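Local structure of 70 KDA protein (Xanthomonas sp., 4B2N) at residues A[197-202]-A[558-563]; A[349-354]-A[508-513]; A[447-452]-A[460-465]. The protein is a di-heme c-type cytochrome that oxygenates natural rubber processively, cleaving the polyisoprene chain with dioxygen. All coordinates share one frame; numbering follows the deposited sequence.

Interaction 1. Residues A[197-202]-A[558-563]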
loop_
_atom_site.group_PDB
_atom_site.type_symbol
_atom_site.label_atom_id
_atom_site.label_comp_id
_atom_site.label_asym_id
_atom_site.label_seq_id
_atom_site.Cartn_x
_atom_site.Cartn_y
_atom_site.Cartn_z
ATOM N N SER A 197 -8.748 -7.192 -2.037
ATOM C CA SER A 197 -9.516 -7.501 -3.258
ATOM C C SER A 197 -9.884 -8.955 -3.226
ATOM O O SER A 197 -9.421 -9.654 -2.357
ATOM C CB SER A 197 -8.666 -7.245 -4.506
ATOM O OG SER A 197 -7.398 -7.909 -4.356
ATOM N N ARG A 198 -10.722 -9.393 -4.177
ATOM C CA ARG A 198 -11.088 -10.807 -4.287
ATOM C C ARG A 198 -10.337 -11.264 -5.490
ATOM O O ARG A 198 -10.362 -10.548 -6.493
ATOM C CB ARG A 198 -12.591 -10.903 -4.562
ATOM C CG ARG A 198 -13.435 -10.651 -3.331
ATOM C CD ARG A 198 -14.904 -10.956 -3.669
ATOM N NE ARG A 198 -15.755 -10.752 -2.487
ATOM C CZ ARG A 198 -16.024 -11.714 -1.602
ATOM N NH1 ARG A 198 -15.448 -12.927 -1.741
ATOM N NH2 ARG A 198 -16.752 -11.450 -0.543
ATOM N N LEU A 199 -9.708 -12.433 -5.415
ATOM C CA LEU A 199 -9.291 -13.140 -6.600
ATOM C C LEU A 199 -10.132 -14.423 -6.690
ATOM O O LEU A 199 -9.933 -15.344 -5.866
ATOM C CB LEU A 199 -7.801 -13.482 -6.513
ATOM C CG LEU A 199 -7.299 -14.292 -7.699
ATOM C CD1 LEU A 199 -7.661 -13.525 -8.996
ATOM C CD2 LEU A 199 -5.790 -14.500 -7.596
ATOM N N GLY A 200 -10.966 -14.504 -7.768
ATOM C CA GLY A 200 -12.079 -15.458 -7.882
ATOM C C GLY A 200 -13.357 -14.836 -7.351
ATOM O O GLY A 200 -13.309 -14.046 -6.421
ATOM N N THR A 201 -14.472 -15.162 -7.971
ATOM C CA THR A 201 -15.750 -14.797 -7.455
ATOM C C THR A 201 -15.876 -15.417 -6.046
ATOM O O THR A 201 -15.101 -16.322 -5.613
ATOM C CB THR A 201 -16.913 -15.344 -8.357
ATOM O OG1 THR A 201 -16.851 -16.786 -8.370
ATOM C CG2 THR A 201 -16.756 -14.871 -9.747
ATOM N N ALA A 202 -16.844 -14.903 -5.321
ATOM C CA ALA A 202 -17.139 -15.433 -4.022
ATOM C C ALA A 202 -17.488 -16.926 -4.099
ATOM O O ALA A 202 -17.225 -17.622 -3.169
ATOM C CB ALA A 202 -18.269 -14.606 -3.387
ATOM N N ALA A 558 -11.290 -17.248 -14.320
ATOM C CA ALA A 558 -11.134 -17.329 -15.808
ATOM C C ALA A 558 -10.320 -16.162 -16.382
ATOM O O ALA A 558 -9.737 -16.293 -17.458
ATOM C CB ALA A 558 -12.478 -17.405 -16.515
ATOM N N SER A 559 -10.236 -15.069 -15.636
ATOM C CA SER A 559 -9.472 -13.896 -16.014
ATOM C C SER A 559 -8.054 -13.963 -15.573
ATOM O O SER A 559 -7.270 -13.158 -16.014
ATOM C CB SER A 559 -10.072 -12.627 -15.464
ATOM O OG SER A 559 -11.362 -12.467 -16.076
ATOM N N TYR A 560 -7.754 -14.922 -14.697
ATOM C CA TYR A 560 -6.400 -15.098 -14.192
ATOM C C TYR A 560 -5.689 -16.119 -15.048
ATOM O O TYR A 560 -6.366 -16.962 -15.664
ATOM C CB TYR A 560 -6.422 -15.443 -12.692
ATOM C CG TYR A 560 -5.200 -14.879 -11.940
ATOM C CD1 TYR A 560 -5.088 -13.527 -11.701
ATOM C CD2 TYR A 560 -4.185 -15.693 -11.531
ATOM C CE1 TYR A 560 -4.038 -12.981 -11.019
ATOM C CE2 TYR A 560 -3.107 -15.159 -10.812
ATOM C CZ TYR A 560 -3.021 -13.817 -10.594
ATOM O OH TYR A 560 -1.989 -13.305 -9.913
ATOM N N ASP A 561 -4.371 -15.944 -15.177
ATOM C CA ASP A 561 -3.472 -16.800 -15.991
ATOM C C ASP A 561 -2.752 -17.724 -15.029
ATOM O O ASP A 561 -1.831 -17.286 -14.324
ATOM C CB ASP A 561 -2.460 -15.933 -16.744
ATOM C CG ASP A 561 -1.573 -16.755 -17.710
ATOM O OD1 ASP A 561 -1.458 -17.967 -17.475
ATOM O OD2 ASP A 561 -1.018 -16.157 -18.664
ATOM N N TRP A 562 -3.144 -19.014 -15.009
ATOM C CA TRP A 562 -2.578 -19.950 -14.078
ATOM C C TRP A 562 -1.266 -20.505 -14.596
ATOM O O TRP A 562 -0.633 -21.293 -13.910
ATOM C CB TRP A 562 -3.584 -21.049 -13.673
ATOM C CG TRP A 562 -4.765 -20.371 -13.109
ATOM C CD1 TRP A 562 -5.922 -19.982 -13.777
ATOM C CD2 TRP A 562 -4.866 -19.813 -11.764
ATOM N NE1 TRP A 562 -6.757 -19.310 -12.914
ATOM C CE2 TRP A 562 -6.171 -19.170 -11.684
ATOM C CE3 TRP A 562 -4.045 -19.839 -10.637
ATOM C CZ2 TRP A 562 -6.601 -18.517 -10.514
ATOM C CZ3 TRP A 562 -4.497 -19.239 -9.459
ATOM C CH2 TRP A 562 -5.753 -18.593 -9.400
ATOM N N GLN A 563 -0.824 -20.110 -15.782
ATOM C CA GLN A 563 0.475 -20.610 -16.234
ATOM C C GLN A 563 1.587 -19.616 -16.041
ATOM O O GLN A 563 2.624 -19.924 -15.467
ATOM C CB GLN A 563 0.478 -21.007 -17.690
ATOM C CG GLN A 563 -0.489 -22.141 -18.007
ATOM C CD GLN A 563 -0.871 -22.119 -19.485
ATOM O OE1 GLN A 563 -0.117 -21.594 -20.329
ATOM N NE2 GLN A 563 -2.049 -22.650 -19.806
#
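A short two-stranded antiparallel sheet, 560-561 with 566-567, lies against the loop that leaves the first heme-attachment segment, the CXXCH sequence ending in the iron ligand His195, and Leu199 and Tyr560 carry the contact between them. Leu199 reaches the phenol ring with its two methyls, which its first torsion (177°, CG opposite the backbone N) sends across the gap. CD2 sits over the middle of the Tyr560 ring, 4.0 Å from the ring centroid and 7° off its normal, a CH-pi contact of nearly ideal shape. The other methyl, CD1, lies above and just outside the rim, beside Tyr560 CD1 at 3.7 Å, and the two side chains cross at roughly a right angle. The phenol is also held at its far end, its OH being hydrogen-bonded to Trp510 O, while Trp567 of the partner strand meets the ring edge-to-face and also touches Leu199. Beyond the strand the chain bends in an Asx turn, Asp561 OD1 accepting from Gln563 N at 2.8 Å. Here Trp562 makes a looser, oblique contact, its CH2 lying 4.5 Å from Leu199 CD2.

Interaction 2. Residues A[349-354]-A[508-513]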
loop_
_atom_site.group_PDB
_atom_site.type_symbol
_atom_site.label_atom_id
_atom_site.label_comp_id
_atom_site.label_asym_id
_atom_site.label_seq_id
_atom_site.Cartn_x
_atom_site.Cartn_y
_atom_site.Cartn_z
ATOM N N ALA A 349 -3.326 -16.221 1.069
ATOM C CA ALA A 349 -4.046 -17.375 0.478
ATOM C C ALA A 349 -3.068 -18.356 -0.163
ATOM O O ALA A 349 -1.994 -17.949 -0.708
ATOM C CB ALA A 349 -5.014 -16.883 -0.614
ATOM N N THR A 350 -3.421 -19.643 -0.090
ATOM C CA THR A 350 -2.584 -20.674 -0.685
ATOM C C THR A 350 -3.080 -20.941 -2.093
ATOM O O THR A 350 -4.249 -20.769 -2.417
ATOM C CB THR A 350 -2.590 -22.006 0.120
ATOM O OG1 THR A 350 -3.948 -22.471 0.214
ATOM C CG2 THR A 350 -1.994 -21.815 1.506
ATOM N N TYR A 351 -2.182 -21.358 -2.950
ATOM C CA TYR A 351 -2.461 -21.421 -4.381
ATOM C C TYR A 351 -3.508 -22.476 -4.619
ATOM O O TYR A 351 -3.354 -23.558 -4.060
ATOM C CB TYR A 351 -1.187 -21.845 -5.038
ATOM C CG TYR A 351 -1.290 -21.916 -6.520
ATOM C CD1 TYR A 351 -1.233 -20.742 -7.289
ATOM C CD2 TYR A 351 -1.385 -23.158 -7.179
ATOM C CE1 TYR A 351 -1.338 -20.776 -8.667
ATOM C CE2 TYR A 351 -1.431 -23.207 -8.572
ATOM C CZ TYR A 351 -1.396 -22.021 -9.301
ATOM O OH TYR A 351 -1.442 -22.070 -10.671
ATOM N N PRO A 352 -4.607 -22.151 -5.366
ATOM C CA PRO A 352 -5.734 -23.076 -5.421
ATOM C C PRO A 352 -5.627 -24.134 -6.558
ATOM O O PRO A 352 -6.464 -25.036 -6.634
ATOM C CB PRO A 352 -6.944 -22.133 -5.614
ATOM C CG PRO A 352 -6.360 -21.016 -6.438
ATOM C CD PRO A 352 -4.869 -20.946 -6.161
ATOM N N LYS A 353 -4.611 -24.051 -7.414
ATOM C CA LYS A 353 -4.497 -25.058 -8.493
ATOM C C LYS A 353 -3.375 -26.069 -8.316
ATOM O O LYS A 353 -2.700 -26.137 -7.277
ATOM C CB LYS A 353 -4.463 -24.363 -9.856
ATOM C CG LYS A 353 -5.820 -23.686 -10.002
ATOM C CD LYS A 353 -6.189 -23.187 -11.364
ATOM C CE LYS A 353 -7.404 -22.288 -11.130
ATOM N NZ LYS A 353 -8.687 -22.872 -11.574
ATOM N N THR A 354 -3.218 -26.902 -9.339
ATOM C CA THR A 354 -2.285 -27.985 -9.263
ATOM C C THR A 354 -0.832 -27.494 -9.364
ATOM O O THR A 354 -0.516 -26.567 -10.118
ATOM C CB THR A 354 -2.617 -29.042 -10.362
ATOM O OG1 THR A 354 -1.544 -29.971 -10.397
ATOM C CG2 THR A 354 -2.696 -28.385 -11.763
ATOM N N GLY A 508 2.625 -15.501 -1.404
ATOM C CA GLY A 508 1.307 -14.869 -1.758
ATOM C C GLY A 508 1.411 -14.223 -3.132
ATOM O O GLY A 508 0.403 -13.906 -3.756
ATOM N N ALA A 509 2.626 -14.049 -3.651
ATOM C CA ALA A 509 2.806 -13.257 -4.872
ATOM C C ALA A 509 2.126 -13.920 -6.058
ATOM O O ALA A 509 1.822 -13.270 -7.039
ATOM C CB ALA A 509 4.285 -13.093 -5.179
ATOM N N TRP A 510 1.912 -15.225 -5.986
ATOM C CA TRP A 510 1.116 -15.904 -7.013
ATOM C C TRP A 510 -0.195 -15.207 -7.342
ATOM O O TRP A 510 -0.691 -15.219 -8.503
ATOM C CB TRP A 510 0.919 -17.375 -6.544
ATOM C CG TRP A 510 -0.168 -17.615 -5.476
ATOM C CD1 TRP A 510 0.015 -17.848 -4.098
ATOM C CD2 TRP A 510 -1.617 -17.559 -5.644
ATOM N NE1 TRP A 510 -1.168 -18.007 -3.447
ATOM C CE2 TRP A 510 -2.195 -17.835 -4.299
ATOM C CE3 TRP A 510 -2.477 -17.414 -6.733
ATOM C CZ2 TRP A 510 -3.532 -17.917 -4.080
ATOM C CZ3 TRP A 510 -3.853 -17.452 -6.468
ATOM C CH2 TRP A 510 -4.356 -17.723 -5.182
ATOM N N ALA A 511 -0.774 -14.555 -6.321
ATOM C CA ALA A 511 -2.110 -14.014 -6.359
ATOM C C ALA A 511 -2.187 -12.506 -6.655
ATOM O O ALA A 511 -3.306 -11.941 -6.868
ATOM C CB ALA A 511 -2.764 -14.254 -4.997
ATOM N N THR A 512 -1.059 -11.825 -6.573
ATOM C CA THR A 512 -1.065 -10.353 -6.451
ATOM C C THR A 512 -0.675 -9.632 -7.724
ATOM O O THR A 512 -0.200 -8.492 -7.675
ATOM C CB THR A 512 -0.212 -9.877 -5.258
ATOM O OG1 THR A 512 1.169 -10.216 -5.523
ATOM C CG2 THR A 512 -0.622 -10.605 -3.955
ATOM N N ALA A 513 -0.879 -10.244 -8.888
ATOM C CA ALA A 513 -0.589 -9.497 -10.112
ATOM C C ALA A 513 -1.582 -8.249 -10.206
ATOM O O ALA A 513 -2.679 -8.280 -9.669
ATOM C CB ALA A 513 -0.737 -10.439 -11.322
#
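The indole NE1 of Trp510 donates its N-H in a hydrogen bond to the backbone O of Ala349 at 2.9 Å, joining the cytochrome c-like region around 500-538 to the loop between helices 333-345 and 357-369. The acceptor lies close to the indole plane and the N-H...O angle is 153°, yet the donor stands above the plane of the peptide carbonyl, 44° out of it. The indole is thus well aligned for the bond while the carbonyl is met obliquely.

Once past Ala349, the loop folds over one face of the same indole. Tyr351 CA forms a CH-pi contact 3.9 Å from the centroid of the six-membered ring, and Pro352 CD packs over the outer end of that face, 3.4 Å from Trp510 CH2. The Tyr351 ring completes the cover: with CG opposite the backbone N, it is swung back against the indole and presents its edge to the face in a T-shaped pair, planes at 85° and centroids 5.3 Å apart. Tyr351 CD1 lies 3.6 Å from both Trp510 CD2 and Trp510 CE3, against the bond that joins them. On the opposite face Ala511 CB stands over the ring centre, and Ala349 CB adds an apolar contact to CZ2 at the rim. Leu199 also touches the indole, and the Tyr351 and Pro352 side chains both reach Trp562.

Trp510 is therefore clamped between the loop and its own following turn, with its single polar atom satisfied by a main-chain carbonyl. A directional bond at the edge combined with apolar contacts on both faces should leave the indole little freedom to rotate or slide, although part of the covering loop lies at the protein surface.

Interaction 3. Residues A[447-452]-A[460-465]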
loop_
_atom_site.group_PDB
_atom_site.type_symbol
_atom_site.label_atom_id
_atom_site.label_comp_id
_atom_site.label_asym_id
_atom_site.label_seq_id
_atom_site.Cartn_x
_atom_site.Cartn_y
_atom_site.Cartn_z
ATOM N N SER A 447 11.624 15.565 12.866
ATOM C CA SER A 447 11.578 16.437 14.016
ATOM C C SER A 447 10.152 16.560 14.562
ATOM O O SER A 447 9.820 17.597 15.124
ATOM C CB SER A 447 12.104 17.857 13.618
ATOM O OG SER A 447 11.266 18.411 12.593
ATOM N N GLY A 448 9.285 15.547 14.400
ATOM C CA GLY A 448 7.950 15.722 15.003
ATOM C C GLY A 448 7.249 14.427 15.358
ATOM O O GLY A 448 7.862 13.364 15.463
ATOM N N TRP A 449 5.935 14.495 15.426
ATOM C CA TRP A 449 5.141 13.364 15.893
ATOM C C TRP A 449 5.318 12.167 14.943
ATOM O O TRP A 449 5.422 11.010 15.370
ATOM C CB TRP A 449 3.661 13.876 15.977
ATOM C CG TRP A 449 2.700 12.768 16.320
ATOM C CD1 TRP A 449 2.269 12.350 17.586
ATOM C CD2 TRP A 449 2.055 11.880 15.360
ATOM N NE1 TRP A 449 1.412 11.278 17.476
ATOM C CE2 TRP A 449 1.234 10.951 16.137
ATOM C CE3 TRP A 449 2.108 11.731 13.946
ATOM C CZ2 TRP A 449 0.490 9.929 15.519
ATOM C CZ3 TRP A 449 1.342 10.744 13.347
ATOM C CH2 TRP A 449 0.566 9.829 14.122
ATOM N N TRP A 450 5.412 12.424 13.653
ATOM C CA TRP A 450 5.560 11.345 12.693
ATOM C C TRP A 450 6.752 10.480 13.004
ATOM O O TRP A 450 6.673 9.239 12.876
ATOM C CB TRP A 450 5.641 11.944 11.287
ATOM C CG TRP A 450 4.359 12.642 10.982
ATOM C CD1 TRP A 450 4.075 13.997 11.118
ATOM C CD2 TRP A 450 3.100 12.007 10.544
ATOM N NE1 TRP A 450 2.752 14.220 10.824
ATOM C CE2 TRP A 450 2.121 13.056 10.474
ATOM C CE3 TRP A 450 2.744 10.707 10.177
ATOM C CZ2 TRP A 450 0.812 12.810 10.009
ATOM C CZ3 TRP A 450 1.475 10.454 9.731
ATOM C CH2 TRP A 450 0.503 11.486 9.677
ATOM N N ALA A 451 7.842 11.118 13.474
ATOM C CA ALA A 451 9.061 10.349 13.773
ATOM C C ALA A 451 9.042 9.913 15.245
ATOM O O ALA A 451 10.064 9.502 15.725
ATOM C CB ALA A 451 10.374 11.151 13.433
ATOM N N TYR A 452 7.892 9.996 15.928
ATOM C CA TYR A 452 7.819 9.674 17.374
ATOM C C TYR A 452 8.849 10.482 18.189
ATOM O O TYR A 452 9.692 9.895 18.951
ATOM C CB TYR A 452 8.116 8.175 17.632
ATOM C CG TYR A 452 7.109 7.178 17.172
ATOM C CD1 TYR A 452 6.899 6.926 15.798
ATOM C CD2 TYR A 452 6.374 6.449 18.105
ATOM C CE1 TYR A 452 6.010 5.933 15.374
ATOM C CE2 TYR A 452 5.478 5.423 17.699
ATOM C CZ TYR A 452 5.309 5.193 16.344
ATOM O OH TYR A 452 4.410 4.247 15.976
ATOM N N THR A 460 9.519 17.445 26.348
ATOM C CA THR A 460 8.358 17.418 27.241
ATOM C C THR A 460 7.166 17.448 26.307
ATOM O O THR A 460 7.287 17.933 25.188
ATOM C CB THR A 460 8.240 18.658 28.139
ATOM O OG1 THR A 460 8.198 18.257 29.519
ATOM C CG2 THR A 460 6.968 19.474 27.763
ATOM N N GLY A 461 6.051 16.872 26.760
ATOM C CA GLY A 461 4.734 17.112 26.230
ATOM C C GLY A 461 4.553 17.594 24.825
ATOM O O GLY A 461 5.454 18.096 24.127
ATOM N N TYR A 462 3.334 17.408 24.386
ATOM C CA TYR A 462 2.957 17.927 23.110
ATOM C C TYR A 462 2.945 19.470 23.180
ATOM O O TYR A 462 2.420 20.027 24.151
ATOM C CB TYR A 462 1.621 17.322 22.742
ATOM C CG TYR A 462 1.868 15.872 22.257
ATOM C CD1 TYR A 462 2.670 15.636 21.113
ATOM C CD2 TYR A 462 1.361 14.754 22.949
ATOM C CE1 TYR A 462 2.943 14.337 20.691
ATOM C CE2 TYR A 462 1.618 13.438 22.500
ATOM C CZ TYR A 462 2.421 13.252 21.378
ATOM O OH TYR A 462 2.745 11.982 20.869
ATOM N N PRO A 463 3.522 20.156 22.171
ATOM C CA PRO A 463 3.342 21.582 22.046
ATOM C C PRO A 463 1.837 21.882 22.068
ATOM O O PRO A 463 1.020 20.979 21.849
ATOM C CB PRO A 463 3.935 21.873 20.656
ATOM C CG PRO A 463 5.022 20.849 20.535
ATOM C CD PRO A 463 4.407 19.625 21.117
ATOM N N SER A 464 1.496 23.116 22.373
ATOM C CA SER A 464 0.091 23.566 22.404
ATOM C C SER A 464 -0.649 23.440 21.068
ATOM O O SER A 464 -0.140 23.731 19.968
ATOM C CB SER A 464 -0.013 25.006 22.918
ATOM O OG SER A 464 0.706 25.842 22.035
ATOM N N ASP A 465 -1.901 23.079 21.213
ATOM C CA ASP A 465 -2.769 22.820 20.125
ATOM C C ASP A 465 -3.432 24.158 19.871
ATOM O O ASP A 465 -4.549 24.392 20.304
ATOM C CB ASP A 465 -3.804 21.789 20.578
ATOM C CG ASP A 465 -4.769 21.444 19.519
ATOM O OD1 ASP A 465 -4.539 21.671 18.335
ATOM O OD2 ASP A 465 -5.825 20.944 19.867
#
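Tyr462 reaches Trp449 across a turn of the long loop between helices 439-446 and 467-481. The second segment comes in through Thr460 and Gly461, the glycine having a positive phi, and at Tyr462 the chain sends a side chain across to the other limb of the loop. The first torsion (-77°) places CG opposite the carbonyl carbon, and from there the ring extends until its outer end lies beside the indole. OH meets the edge of the five-membered ring near its plane, 3.3 Å from Trp449 CD1 and 3.7 Å from NE1. Tyr462 CE1 follows at 3.7 Å from Trp449 CD1, with CZ just behind. The two planes are inclined at 47° with centroids 5.9 Å apart, so the rings neither stack nor form a T. After Tyr462 the chain turns away: Pro463 packs on Arg473 of helix 467-481, and Asp465 OD1 is hydrogen-bonded to Thr268 OG1.

Trp449 itself is buried more deeply. His312 stacks on its ring, Met315 and Val319 of helix 312-319 pack against it, and its CZ3 lies over one face of the neighbouring Trp450. Arg330 of helix 326-331 touches the indole and makes a cation-pi contact with the Tyr462 ring, so one guanidinium-bearing side chain borders both aromatics.

No hydrogen bond joins the two segments. The phenol oxygen faces the polarised C-H at CD1, which may give a faint electrostatic attraction, but the contact is chiefly van der Waals, and the shared neighbour Arg330 probably helps to place the two rings.

In the fold
Interactions 1 and 2 are neighbours, their centres 9 Å apart, and are joined directly: Tyr560 OH lies 2.7 Å from Trp510 O, and Lys353 makes a cation-pi contact with Trp562. They pack the segment after the first CXXCH motif, the short 560-561 strand, the loop between helices 333-345 and 357-369 and the cytochrome c-like region into one unit, about 9 to 10 Å from a bound heme c but away from the annotated heme-binding sites. In sequence, 197-202 and 558-563 bracket 349-354 and 508-513, which bracket 447-452 and 460-465. Interaction 3, across the chain's centre and 46 and 43 Å away between centres, is a separate, local closure of the loop between helices 439-446 and 467-481.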